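Local coordinates for protein esterase (Xanthomonas oryzae pv. oryzae, PDB 3H2K) that probably hydrolyses carboxylic ester bonds as a lipase-like enzyme of the alpha/beta hydrolase superfamily, at residues G221-G226 against N335-P340; P208-Q213 against L341-T346; S173-G178 against A203-P208. One frame throughout, in Å; residues are numbered along the deposited sequence.

Contact 1. Residues G221-G226 against N335-P340; sequences GSNAVG and NDATVP. With BOG (octyl beta-D-glucopyranoside), chain B.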
loop_
_atom_site.group_PDB
_atom_site.type_symbol
_atom_site.label_atom_id
_atom_site.label_comp_id
_atom_site.label_asym_id
_atom_site.label_seq_id
_atom_site.Cartn_x
_atom_site.Cartn_y
_atom_site.Cartn_z
ATOM N N GLY A 221 0.994 -19.821 -11.741
ATOM C CA GLY A 221 0.550 -20.175 -10.406
ATOM C C GLY A 221 1.710 -20.176 -9.429
ATOM O O GLY A 221 1.524 -20.088 -8.214
ATOM N N SER A 222 2.923 -20.275 -9.958
ATOM C CA SER A 222 4.095 -20.275 -9.102
ATOM C C SER A 222 5.227 -19.482 -9.738
ATOM O O SER A 222 5.249 -19.262 -10.955
ATOM C CB SER A 222 4.545 -21.713 -8.817
ATOM O OG SER A 222 5.022 -22.339 -9.990
ATOM N N ASN A 223 6.161 -19.046 -8.905
ATOM C CA ASN A 223 7.302 -18.269 -9.365
ATOM C C ASN A 223 8.574 -18.920 -8.820
ATOM O O ASN A 223 8.504 -19.955 -8.173
ATOM C CB ASN A 223 7.173 -16.822 -8.873
ATOM C CG ASN A 223 6.964 -16.735 -7.373
ATOM O OD1 ASN A 223 7.828 -17.139 -6.597
ATOM N ND2 ASN A 223 5.804 -16.213 -6.957
ATOM N N ALA A 224 9.728 -18.318 -9.083
ATOM C CA ALA A 224 10.998 -18.866 -8.613
ATOM C C ALA A 224 11.040 -19.068 -7.096
ATOM O O ALA A 224 11.778 -19.923 -6.604
ATOM C CB ALA A 224 12.144 -17.960 -9.046
ATOM N N VAL A 225 10.247 -18.291 -6.359
ATOM C CA VAL A 225 10.216 -18.395 -4.904
ATOM C C VAL A 225 9.301 -19.514 -4.393
ATOM O O VAL A 225 9.671 -20.263 -3.486
ATOM C CB VAL A 225 9.768 -17.058 -4.256
ATOM C CG1 VAL A 225 9.779 -17.184 -2.731
ATOM C CG2 VAL A 225 10.686 -15.937 -4.697
ATOM N N GLY A 226 8.111 -19.622 -4.974
ATOM C CA GLY A 226 7.174 -20.647 -4.547
ATOM C C GLY A 226 5.834 -20.462 -5.225
ATOM O O GLY A 226 5.765 -19.882 -6.309
ATOM N N ASN A 335 11.725 -15.055 1.127
ATOM C CA ASN A 335 10.795 -16.165 1.352
ATOM C C ASN A 335 9.421 -15.839 0.744
ATOM O O ASN A 335 8.603 -16.730 0.522
ATOM C CB ASN A 335 10.606 -16.407 2.857
ATOM C CG ASN A 335 11.892 -16.788 3.567
ATOM O OD1 ASN A 335 12.129 -16.364 4.703
ATOM N ND2 ASN A 335 12.721 -17.610 2.919
ATOM N N ASP A 336 9.184 -14.553 0.496
ATOM C CA ASP A 336 7.911 -14.049 -0.044
ATOM C C ASP A 336 7.586 -14.556 -1.451
ATOM O O ASP A 336 8.268 -14.215 -2.417
ATOM C CB ASP A 336 7.948 -12.514 -0.060
ATOM C CG ASP A 336 6.576 -11.888 -0.220
ATOM O OD1 ASP A 336 5.672 -12.532 -0.797
ATOM O OD2 ASP A 336 6.411 -10.735 0.225
ATOM N N ALA A 337 6.532 -15.356 -1.572
ATOM C CA ALA A 337 6.144 -15.887 -2.880
ATOM C C ALA A 337 4.932 -15.155 -3.465
ATOM O O ALA A 337 4.522 -15.426 -4.594
ATOM C CB ALA A 337 5.860 -17.386 -2.778
ATOM N N THR A 338 4.360 -14.234 -2.694
ATOM C CA THR A 338 3.209 -13.449 -3.152
ATOM C C THR A 338 3.741 -12.267 -3.969
ATOM O O THR A 338 3.310 -12.029 -5.101
ATOM C CB THR A 338 2.393 -12.922 -1.957
ATOM O OG1 THR A 338 1.897 -14.035 -1.202
ATOM C CG2 THR A 338 1.212 -12.069 -2.430
ATOM N N VAL A 339 4.679 -11.530 -3.381
ATOM C CA VAL A 339 5.309 -10.401 -4.058
ATOM C C VAL A 339 6.817 -10.616 -3.971
ATOM O O VAL A 339 7.469 -10.151 -3.031
ATOM C CB VAL A 339 4.943 -9.054 -3.394
ATOM C CG1 VAL A 339 5.667 -7.911 -4.113
ATOM C CG2 VAL A 339 3.429 -8.845 -3.437
ATOM N N PRO A 340 7.388 -11.341 -4.949
ATOM C CA PRO A 340 8.827 -11.631 -4.993
ATOM C C PRO A 340 9.719 -10.419 -4.734
ATOM O O PRO A 340 9.458 -9.315 -5.226
ATOM C CB PRO A 340 9.018 -12.210 -6.392
ATOM C CG PRO A 340 7.721 -12.957 -6.610
ATOM C CD PRO A 340 6.691 -11.957 -6.098
HETATM C C1 BOG B . -0.869 -15.167 -9.935
HETATM O O1 BOG B . -0.495 -14.540 -8.700
HETATM C C2 BOG B . -1.351 -16.595 -9.677
HETATM O O2 BOG B . -0.322 -17.362 -9.046
HETATM C C3 BOG B . -1.745 -17.249 -11.002
HETATM O O3 BOG B . -2.313 -18.536 -10.746
HETATM C C4 BOG B . -2.772 -16.374 -11.723
HETATM O O4 BOG B . -2.968 -16.892 -13.041
HETATM C C5 BOG B . -2.273 -14.931 -11.824
HETATM O O5 BOG B . -1.941 -14.417 -10.526
HETATM C C6 BOG B . -3.388 -14.057 -12.401
HETATM O O6 BOG B . -4.509 -14.078 -11.514
HETATM C "C1'" BOG B . -0.071 -13.193 -8.954
HETATM C "C2'" BOG B . -0.071 -12.433 -7.626
HETATM C "C3'" BOG B . 0.328 -10.967 -7.807
HETATM C "C4'" BOG B . 0.170 -10.225 -6.478
HETATM C "C5'" BOG B . 0.492 -8.734 -6.602
HETATM C "C6'" BOG B . 0.198 -8.026 -5.278
HETATM C "C7'" BOG B . 0.422 -6.517 -5.389
HETATM C "C8'" BOG B . 0.049 -5.813 -4.082
#
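Gly-226 and Ala-337 mark the closest backbone approach of two irregular loops, 221-226 and 335-340, their CA atoms being 5.1 Å apart. Asn-223 makes the hydrogen bond that joins the loops: its ND2 donates to Ala-337 O over 2.8 Å, with 148° at the hydrogen. The acceptor lies almost in the plane of the Asn-223 amide, whereas the donor is tilted 24° from the Ala-337 carbonyl plane. The other end of the amide is tied into its own loop. OD1 receives Val-225 N at 2.7 Å, within the carbonyl plane, and Gly-226 N at 3.0 Å, from above it, which makes an Asx turn and an Asx motif together. A chi1 of 53°, setting CG between the backbone N and the carbonyl carbon, brings OD1 back towards the two backbone N-H groups. With both ends gripped, and Ser-218 OG as a further partner of ND2, the amide should have little rotational freedom.

The Val-225 methyls pack on the backbone carbonyls of Asn-335 and Asp-336 as well as on Ala-337. CG1, anti to the backbone N, rests 3.3 Å from Asp-336 O and 3.9 Å from Ala-337 CB. Pro-340 CG comes within 3.8 Å of Asn-223 ND2, the two side chains meeting at a slant. Asp-336 itself points away from loop 221-226: OD1 accepts from Thr-338 N and Val-339 N, while OD2 is hydrogen-bonded to His-377 ND1, consistent with the acidic member of a Ser-His-Asp triad. Octyl glucoside borders both loops, with its C6' 3.8 Å from Val-339 CG2.

The contact thus pins the connection between helices 211-217 and 231-246 onto the loop joining strand 328-332 to helix 342-352, beside the start of helix 377-396.

Contact 2. Residues P208-Q213 against L341-T346; sequences PYALEQ and LKNAQT. With BOG (octyl beta-D-glucopyranoside), chain B.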
loop_
_atom_site.group_PDB
_atom_site.type_symbol
_atom_site.label_atom_id
_atom_site.label_comp_id
_atom_site.label_asym_id
_atom_site.label_seq_id
_atom_site.Cartn_x
_atom_site.Cartn_y
_atom_site.Cartn_z
ATOM N N PRO A 208 4.960 -4.448 -5.480
ATOM C CA PRO A 208 5.186 -4.922 -6.849
ATOM C C PRO A 208 5.592 -3.787 -7.792
ATOM O O PRO A 208 4.849 -3.440 -8.718
ATOM C CB PRO A 208 3.843 -5.536 -7.218
ATOM C CG PRO A 208 2.887 -4.614 -6.551
ATOM C CD PRO A 208 3.519 -4.390 -5.181
ATOM N N TYR A 209 6.769 -3.214 -7.548
ATOM C CA TYR A 209 7.288 -2.115 -8.366
ATOM C C TYR A 209 7.359 -2.572 -9.820
ATOM O O TYR A 209 7.053 -1.809 -10.737
ATOM C CB TYR A 209 8.673 -1.687 -7.853
ATOM C CG TYR A 209 8.757 -1.741 -6.343
ATOM C CD1 TYR A 209 7.836 -1.049 -5.556
ATOM C CD2 TYR A 209 9.680 -2.574 -5.701
ATOM C CE1 TYR A 209 7.816 -1.196 -4.175
ATOM C CE2 TYR A 209 9.671 -2.727 -4.321
ATOM C CZ TYR A 209 8.730 -2.039 -3.565
ATOM O OH TYR A 209 8.666 -2.226 -2.207
ATOM N N ALA A 210 7.768 -3.820 -10.027
ATOM C CA ALA A 210 7.826 -4.384 -11.372
ATOM C C ALA A 210 6.483 -5.100 -11.504
ATOM O O ALA A 210 6.408 -6.333 -11.539
ATOM C CB ALA A 210 8.989 -5.372 -11.486
ATOM N N LEU A 211 5.425 -4.299 -11.566
ATOM C CA LEU A 211 4.055 -4.797 -11.632
ATOM C C LEU A 211 3.779 -5.798 -12.744
ATOM O O LEU A 211 3.351 -6.924 -12.482
ATOM C CB LEU A 211 3.080 -3.621 -11.738
ATOM C CG LEU A 211 1.591 -3.976 -11.661
ATOM C CD1 LEU A 211 1.303 -4.767 -10.385
ATOM C CD2 LEU A 211 0.769 -2.696 -11.700
ATOM N N GLU A 212 4.004 -5.385 -13.985
ATOM C CA GLU A 212 3.776 -6.275 -15.112
ATOM C C GLU A 212 4.612 -7.547 -14.959
ATOM O O GLU A 212 4.103 -8.652 -15.122
ATOM C CB GLU A 212 4.125 -5.566 -16.424
ATOM C CG GLU A 212 4.183 -6.499 -17.617
ATOM C CD GLU A 212 4.645 -5.806 -18.883
ATOM O OE1 GLU A 212 5.521 -4.922 -18.793
ATOM O OE2 GLU A 212 4.142 -6.158 -19.968
ATOM N N GLN A 213 5.893 -7.391 -14.636
ATOM C CA GLN A 213 6.775 -8.545 -14.467
ATOM C C GLN A 213 6.271 -9.484 -13.376
ATOM O O GLN A 213 6.348 -10.707 -13.510
ATOM C CB GLN A 213 8.200 -8.089 -14.120
ATOM C CG GLN A 213 9.075 -9.193 -13.539
ATOM C CD GLN A 213 10.494 -8.731 -13.267
ATOM O OE1 GLN A 213 11.288 -8.554 -14.191
ATOM N NE2 GLN A 213 10.815 -8.514 -11.996
ATOM N N LEU A 341 10.770 -10.638 -3.949
ATOM C CA LEU A 341 11.711 -9.580 -3.617
ATOM C C LEU A 341 12.438 -9.198 -4.903
ATOM O O LEU A 341 13.125 -8.178 -4.975
ATOM C CB LEU A 341 12.684 -10.076 -2.538
ATOM C CG LEU A 341 13.643 -9.095 -1.849
ATOM C CD1 LEU A 341 14.824 -8.809 -2.755
ATOM C CD2 LEU A 341 12.907 -7.810 -1.480
ATOM N N LYS A 342 12.265 -10.027 -5.928
ATOM C CA LYS A 342 12.867 -9.768 -7.224
ATOM C C LYS A 342 12.404 -8.382 -7.690
ATOM O O LYS A 342 13.126 -7.681 -8.401
ATOM C CB LYS A 342 12.429 -10.841 -8.220
ATOM C CG LYS A 342 12.970 -10.667 -9.626
ATOM C CD LYS A 342 12.365 -11.716 -10.547
ATOM C CE LYS A 342 12.865 -11.583 -11.975
ATOM N NZ LYS A 342 12.159 -12.541 -12.871
ATOM N N ASN A 343 11.197 -7.991 -7.279
ATOM C CA ASN A 343 10.647 -6.683 -7.627
ATOM C C ASN A 343 11.637 -5.581 -7.265
ATOM O O ASN A 343 11.884 -4.667 -8.053
ATOM C CB ASN A 343 9.342 -6.433 -6.870
ATOM C CG ASN A 343 8.122 -6.871 -7.651
ATOM O OD1 ASN A 343 7.721 -6.211 -8.609
ATOM N ND2 ASN A 343 7.528 -7.991 -7.248
ATOM N N ALA A 344 12.185 -5.678 -6.057
ATOM C CA ALA A 344 13.148 -4.705 -5.555
ATOM C C ALA A 344 14.410 -4.690 -6.414
ATOM O O ALA A 344 14.923 -3.628 -6.759
ATOM C CB ALA A 344 13.502 -5.036 -4.110
ATOM N N GLN A 345 14.901 -5.877 -6.763
ATOM C CA GLN A 345 16.104 -6.009 -7.577
ATOM C C GLN A 345 15.889 -5.406 -8.961
ATOM O O GLN A 345 16.713 -4.632 -9.447
ATOM C CB GLN A 345 16.495 -7.490 -7.693
ATOM C CG GLN A 345 16.537 -8.204 -6.342
ATOM C CD GLN A 345 16.939 -9.669 -6.438
ATOM O OE1 GLN A 345 18.105 -9.992 -6.672
ATOM N NE2 GLN A 345 15.973 -10.562 -6.257
ATOM N N THR A 346 14.772 -5.751 -9.591
ATOM C CA THR A 346 14.461 -5.224 -10.915
ATOM C C THR A 346 14.379 -3.703 -10.846
ATOM O O THR A 346 14.948 -3.001 -11.686
ATOM C CB THR A 346 13.120 -5.790 -11.438
ATOM O OG1 THR A 346 13.146 -7.219 -11.362
ATOM C CG2 THR A 346 12.885 -5.375 -12.890
HETATM C C1 BOG B . -0.869 -15.167 -9.935
HETATM O O1 BOG B . -0.495 -14.540 -8.700
HETATM C C2 BOG B . -1.351 -16.595 -9.677
HETATM O O2 BOG B . -0.322 -17.362 -9.046
HETATM C C3 BOG B . -1.745 -17.249 -11.002
HETATM O O3 BOG B . -2.313 -18.536 -10.746
HETATM C C4 BOG B . -2.772 -16.374 -11.723
HETATM O O4 BOG B . -2.968 -16.892 -13.041
HETATM C C5 BOG B . -2.273 -14.931 -11.824
HETATM O O5 BOG B . -1.941 -14.417 -10.526
HETATM C C6 BOG B . -3.388 -14.057 -12.401
HETATM O O6 BOG B . -4.509 -14.078 -11.514
HETATM C "C1'" BOG B . -0.071 -13.193 -8.954
HETATM C "C2'" BOG B . -0.071 -12.433 -7.626
HETATM C "C3'" BOG B . 0.328 -10.967 -7.807
HETATM C "C4'" BOG B . 0.170 -10.225 -6.478
HETATM C "C5'" BOG B . 0.492 -8.734 -6.602
HETATM C "C6'" BOG B . 0.198 -8.026 -5.278
HETATM C "C7'" BOG B . 0.422 -6.517 -5.389
HETATM C "C8'" BOG B . 0.049 -5.813 -4.082
#
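In the probable alpha/beta hydrolase fold, the start of helix 211-217, where Ala-210 holds the N-cap position, docks on the first turn of helix 342-352 at Asn-343. Ala-210 is also the centre of an inverse gamma turn, closed by a weak bond from Leu-211 N to Tyr-209 O. Its own N donates to Asn-343 OD1 at 2.8 Å. The donor sits in the plane of the Asn-343 carbonyl, but the bond is bent, with 137° at the hydrogen. Asn-343 reaches this position with chi1 at -92°, well away from a staggered value. Its ND2 is held by Pro-340 O and Thr-214 OG1, so the orientation of the amide is set from both ends. Packing around OD1 is close: Ala-210 CB lies 3.3 Å away, and Ala-210 O is near it without any bond.

The Tyr-209 ring presents its edge to helix 342-352. Asn-343 O lies in the ring plane, 3.8 Å from CD2, and CE2 approaches Ala-344 CB at 4.5 Å. The phenol OH turns back to Gly-207 N, while Leu-330 of the sheet packs against both Tyr-209 and Ala-344. At Pro-208, the octyl tail of the bound glucoside comes to 3.3 Å, measured from CG to C7'.

Further along, Gln-213 and Thr-346 extend from their helices to meet each other. Gln-213 NE2 donates to Thr-346 OG1 over 2.7 Å in a nearly straight bond, 165° at the hydrogen, and the hydroxyl oxygen stays close to the amide plane. Lys-342, fully extended to a salt bridge with Asp-217, crosses the Gln-213 side chain at about a right angle, its CE 3.7 Å from Gln-213 NE2.

Contact 3. Residues S173-G178 against A203-P208; sequences SGYSQG and APISGP. With BOG (octyl beta-D-glucopyranoside), chain B.
Ser-176 N donates to Ile-205 O at 2.9 Å, and one step back Ile-205 N donates to Gly-174 O at 2.8 Å. The two bonds alternate between the chains in the parallel pattern, and the short segments 173-175 and 203-205 run parallel, 3° between their axes. Towards the earlier end, where the main-chain pairing is loose, a side chain contributes: Ser-173 OG, set anti to its N, donates to Ala-203 O at 2.9 Å from a tilted direction. At Ser-176 the backbones still touch through CA-H...O contacts, including Ser-176 CA to Ser-206 O at 3.3 Å.

Ile-205 and Tyr-175 pack on the same face of the sheet. Ile-205 CG2 sits at the edge of the Tyr-175 ring, near its plane, 4.2 Å from CD1, and Ile-205 CB is tight against Gly-174 O at 3.1 Å. One face of the ring carries Ser-176 CB over its centre. Pro-208 adds its CD, 3.6 Å from Ser-176 O.

The next shell concerns the hydroxyl of Ser-176. The CB of Ser-176 is directed away from 203-208, and its OG, anti to the backbone N, is hydrogen-bonded to His-377 NE2; the octyl tail ends nearby, its C8' 3.8 Å from that OG. Ser-176 has phi 63° and psi -117°, a strained backbone that turns the chain abruptly from strand 169-175 into helix 177-192. Gly-174 permits the tight turn, since a CB there would collide with Gly-178 O.

A Gly-x-Ser-x-Gly sequence with this conformation, in a beta-alpha-beta unit completed by strand 198-205, is characteristic of the nucleophile elbow of alpha/beta hydrolases, with Ser-176 the probable nucleophile.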
loop_
_atom_site.group_PDB
_atom_site.type_symbol
_atom_site.label_atom_id
_atom_site.label_comp_id
_atom_site.label_asym_id
_atom_site.label_seq_id
_atom_site.Cartn_x
_atom_site.Cartn_y
_atom_site.Cartn_z
ATOM N N SER A 173 6.186 5.342 3.303
ATOM C CA SER A 173 6.344 3.915 3.535
ATOM C C SER A 173 5.007 3.266 3.220
ATOM O O SER A 173 3.996 3.950 3.082
ATOM C CB SER A 173 6.744 3.640 4.987
ATOM O OG SER A 173 7.221 2.313 5.115
ATOM N N GLY A 174 4.997 1.947 3.098
ATOM C CA GLY A 174 3.764 1.256 2.774
ATOM C C GLY A 174 4.079 -0.208 2.591
ATOM O O GLY A 174 5.207 -0.560 2.256
ATOM N N TYR A 175 3.084 -1.063 2.786
ATOM C CA TYR A 175 3.293 -2.499 2.681
ATOM C C TYR A 175 2.375 -3.161 1.651
ATOM O O TYR A 175 1.194 -2.835 1.573
ATOM C CB TYR A 175 3.099 -3.109 4.075
ATOM C CG TYR A 175 2.588 -4.531 4.090
ATOM C CD1 TYR A 175 3.405 -5.595 3.715
ATOM C CD2 TYR A 175 1.278 -4.809 4.472
ATOM C CE1 TYR A 175 2.921 -6.909 3.720
ATOM C CE2 TYR A 175 0.787 -6.112 4.481
ATOM C CZ TYR A 175 1.612 -7.156 4.105
ATOM O OH TYR A 175 1.126 -8.445 4.122
ATOM N N SER A 176 2.944 -4.077 0.863
ATOM C CA SER A 176 2.220 -4.822 -0.169
ATOM C C SER A 176 1.707 -3.842 -1.236
ATOM O O SER A 176 2.508 -3.198 -1.916
ATOM C CB SER A 176 1.071 -5.607 0.477
ATOM O OG SER A 176 0.556 -6.587 -0.405
ATOM N N GLN A 177 0.394 -3.728 -1.412
ATOM C CA GLN A 177 -0.098 -2.747 -2.383
ATOM C C GLN A 177 0.430 -1.392 -1.896
ATOM O O GLN A 177 0.708 -0.493 -2.689
ATOM C CB GLN A 177 -1.628 -2.700 -2.411
ATOM C CG GLN A 177 -2.173 -1.621 -3.359
ATOM C CD GLN A 177 -3.645 -1.315 -3.135
ATOM O OE1 GLN A 177 -4.202 -0.413 -3.763
ATOM N NE2 GLN A 177 -4.280 -2.060 -2.239
ATOM N N GLY A 178 0.565 -1.268 -0.576
ATOM C CA GLY A 178 1.059 -0.040 0.026
ATOM C C GLY A 178 2.483 0.295 -0.383
ATOM O O GLY A 178 2.892 1.454 -0.319
ATOM N N ALA A 203 10.529 4.336 2.133
ATOM C CA ALA A 203 10.764 2.928 2.425
ATOM C C ALA A 203 9.640 1.972 2.017
ATOM O O ALA A 203 8.901 1.473 2.862
ATOM C CB ALA A 203 11.075 2.756 3.915
ATOM N N PRO A 204 9.507 1.697 0.712
ATOM C CA PRO A 204 8.457 0.779 0.248
ATOM C C PRO A 204 8.725 -0.626 0.795
ATOM O O PRO A 204 9.877 -1.076 0.848
ATOM C CB PRO A 204 8.591 0.839 -1.271
ATOM C CG PRO A 204 9.113 2.247 -1.506
ATOM C CD PRO A 204 10.162 2.364 -0.425
ATOM N N ILE A 205 7.666 -1.311 1.202
ATOM C CA ILE A 205 7.792 -2.651 1.755
ATOM C C ILE A 205 7.019 -3.686 0.952
ATOM O O ILE A 205 5.812 -3.568 0.775
ATOM C CB ILE A 205 7.276 -2.696 3.216
ATOM C CG1 ILE A 205 8.084 -1.729 4.083
ATOM C CG2 ILE A 205 7.361 -4.125 3.764
ATOM C CD1 ILE A 205 7.535 -1.548 5.494
ATOM N N SER A 206 7.727 -4.699 0.464
ATOM C CA SER A 206 7.111 -5.792 -0.292
ATOM C C SER A 206 6.128 -5.343 -1.371
ATOM O O SER A 206 5.034 -5.894 -1.490
ATOM C CB SER A 206 6.399 -6.726 0.689
ATOM O OG SER A 206 7.262 -7.069 1.765
ATOM N N GLY A 207 6.520 -4.353 -2.165
ATOM C CA GLY A 207 5.632 -3.856 -3.200
ATOM C C GLY A 207 5.960 -4.362 -4.592
ATOM O O GLY A 207 7.110 -4.696 -4.875
ATOM N N PRO A 208 4.960 -4.448 -5.480
ATOM C CA PRO A 208 5.186 -4.922 -6.849
ATOM C C PRO A 208 5.592 -3.787 -7.792
ATOM O O PRO A 208 4.849 -3.440 -8.718
ATOM C CB PRO A 208 3.843 -5.536 -7.218
ATOM C CG PRO A 208 2.887 -4.614 -6.551
ATOM C CD PRO A 208 3.519 -4.390 -5.181
HETATM C C1 BOG B . -0.869 -15.167 -9.935
HETATM O O1 BOG B . -0.495 -14.540 -8.700
HETATM C C2 BOG B . -1.351 -16.595 -9.677
HETATM O O2 BOG B . -0.322 -17.362 -9.046
HETATM C C3 BOG B . -1.745 -17.249 -11.002
HETATM O O3 BOG B . -2.313 -18.536 -10.746
HETATM C C4 BOG B . -2.772 -16.374 -11.723
HETATM O O4 BOG B . -2.968 -16.892 -13.041
HETATM C C5 BOG B . -2.273 -14.931 -11.824
HETATM O O5 BOG B . -1.941 -14.417 -10.526
HETATM C C6 BOG B . -3.388 -14.057 -12.401
HETATM O O6 BOG B . -4.509 -14.078 -11.514
HETATM C "C1'" BOG B . -0.071 -13.193 -8.954
HETATM C "C2'" BOG B . -0.071 -12.433 -7.626
HETATM C "C3'" BOG B . 0.328 -10.967 -7.807
HETATM C "C4'" BOG B . 0.170 -10.225 -6.478
HETATM C "C5'" BOG B . 0.492 -8.734 -6.602
HETATM C "C6'" BOG B . 0.198 -8.026 -5.278
HETATM C "C7'" BOG B . 0.422 -6.517 -5.389
HETATM C "C8'" BOG B . 0.049 -5.813 -4.082
#

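Read from the N terminus, contact 3 closes first: segment 203-208 returns beside 173-178 after helix 177-192, as a beta-alpha-beta crossover. Contact 2 opens at once, sharing Pro-208 with contact 3, and closes only at 341-346. Contact 1, from 221-226 to 335-340, lies wholly within that long excursion, so the two nest and none cross. The chain around helix 211-217 is thereby tied to the connection from strand 328-332 into helix 342-352 by two nested closures. Val-339 of contact 1 packs against Ser-206, Gly-207 and Pro-208, and all three contacts border the same octyl glucoside beside the presumed catalytic centre.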